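PDB 3B4U: dihydrodipicolinate synthase, which probably catalyses the aldol-type condensation of pyruvate with aspartate semialdehyde, an early step of lysine biosynthesis. Local coordinates for residues K251-V254 against S255-T258. Sequence-based numbering, arbitrary orientation. Where two conformers were deposited one is given.
Sequences KVLV and SHTT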
loop_
_atom_site.group_PDB
_atom_site.type_symbol
_atom_site.label_atom_id
_atom_site.label_comp_id
_atom_site.label_asym_id
_atom_site.label_seq_id
_atom_site.Cartn_x
_atom_site.Cartn_y
_atom_site.Cartn_z
ATOM N N LYS B 251 -1.761 20.230 8.451
ATOM C CA LYS B 251 -1.229 21.221 7.515
ATOM C C LYS B 251 -1.906 22.588 7.637
ATOM O O LYS B 251 -1.244 23.622 7.563
ATOM C CB LYS B 251 -1.285 20.670 6.096
ATOM C CG LYS B 251 -0.276 19.536 5.846
ATOM C CD LYS B 251 -0.366 18.988 4.407
ATOM C CE LYS B 251 0.856 19.388 3.607
ATOM N NZ LYS B 251 0.788 18.845 2.231
ATOM N N VAL B 252 -3.215 22.588 7.874
ATOM C CA VAL B 252 -3.928 23.849 8.127
ATOM C C VAL B 252 -3.290 24.590 9.309
ATOM O O VAL B 252 -3.110 25.784 9.267
ATOM C CB VAL B 252 -5.439 23.571 8.407
ATOM C CG1 VAL B 252 -6.125 24.771 9.040
ATOM C CG2 VAL B 252 -6.197 23.150 7.166
ATOM N N LEU B 253 -2.925 23.863 10.357
ATOM C CA LEU B 253 -2.338 24.502 11.528
ATOM C C LEU B 253 -0.880 24.894 11.342
ATOM O O LEU B 253 -0.438 25.873 11.927
ATOM C CB LEU B 253 -2.591 23.664 12.782
ATOM C CG LEU B 253 -4.079 23.681 13.177
ATOM C CD1 LEU B 253 -4.312 22.788 14.387
ATOM C CD2 LEU B 253 -4.576 25.100 13.510
ATOM N N VAL B 254 -0.131 24.199 10.486
ATOM C CA VAL B 254 1.178 24.712 10.082
ATOM C C VAL B 254 0.989 26.065 9.394
ATOM O O VAL B 254 1.671 27.027 9.737
ATOM C CB VAL B 254 1.951 23.738 9.170
ATOM C CG1 VAL B 254 3.272 24.370 8.780
ATOM C CG2 VAL B 254 2.168 22.425 9.921
ATOM N N SER B 255 0.045 26.160 8.461
ATOM C CA SER B 255 -0.253 27.436 7.794
ATOM C C SER B 255 -0.661 28.495 8.816
ATOM O O SER B 255 -0.197 29.638 8.754
ATOM C CB SER B 255 -1.358 27.269 6.752
ATOM O OG SER B 255 -0.851 26.702 5.562
ATOM N N HIS B 256 -1.544 28.139 9.755
ATOM C CA HIS B 256 -2.066 29.102 10.712
ATOM C C HIS B 256 -0.990 29.654 11.613
ATOM O O HIS B 256 -0.954 30.862 11.883
ATOM C CB HIS B 256 -3.152 28.415 11.516
ATOM C CG HIS B 256 -3.873 29.304 12.480
ATOM N ND1 HIS B 256 -4.510 30.471 12.104
ATOM C CD2 HIS B 256 -4.119 29.134 13.798
ATOM C CE1 HIS B 256 -5.078 30.994 13.175
ATOM N NE2 HIS B 256 -4.869 30.200 14.210
ATOM N N THR B 257 -0.100 28.790 12.094
ATOM C CA THR B 257 0.916 29.245 13.032
ATOM C C THR B 257 2.088 29.969 12.383
ATOM O O THR B 257 2.761 30.754 13.033
ATOM C CB THR B 257 1.455 28.085 13.908
ATOM O OG1 THR B 257 2.057 27.082 13.058
ATOM C CG2 THR B 257 0.339 27.461 14.752
ATOM N N THR B 258 2.356 29.704 11.112
ATOM C CA THR B 258 3.517 30.268 10.417
ATOM C C THR B 258 3.189 31.411 9.469
ATOM O O THR B 258 4.091 32.125 9.054
ATOM C CB THR B 258 4.251 29.196 9.584
ATOM O OG1 THR B 258 3.396 28.747 8.540
ATOM C CG2 THR B 258 4.681 28.020 10.461
#
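The last turns of helix 246-258 bring V254 and L253 against T258 and T257, two threonines whose hydroxyls bond back to the carbonyls one turn earlier. V254 O takes T258 N at 3.1 Å and T258 OG1 at 2.7 Å, and the two donors arrive from opposite faces of the carbonyl plane, the hydroxyl well above it. T258 OG1 can reach back because it sits between its own N and carbonyl carbon (chi1 65°), and it also accepts from E260 N beyond the helix end. L253 O also accepts two donors, T257 N at 2.9 Å and T257 OG1 at 3.0 Å. Threonine suits such a place: its beta-branched side chain carries both a hydroxyl, a second donor for a helical carbonyl, and a methyl that stays beside the same carbonyl, that of T258 also coming to 4.3 Å from V254 CG1. The helix belongs to the C-terminal helical part that follows the eight-stranded TIM barrel, and it packs against helices 23-35 and 275-289. Toward the latter, buried L253 and partly exposed H256 lie side by side, L253 CD2 standing 4.1 Å from H256 CD2 and oblique to the ring. The imidazole suits this position because it offers a ring carbon, CD2, to leucine and NE2 to D286. One turn back, S255 N bonds K251 O almost straight (171°), while K251 NZ forms a salt bridge with E49.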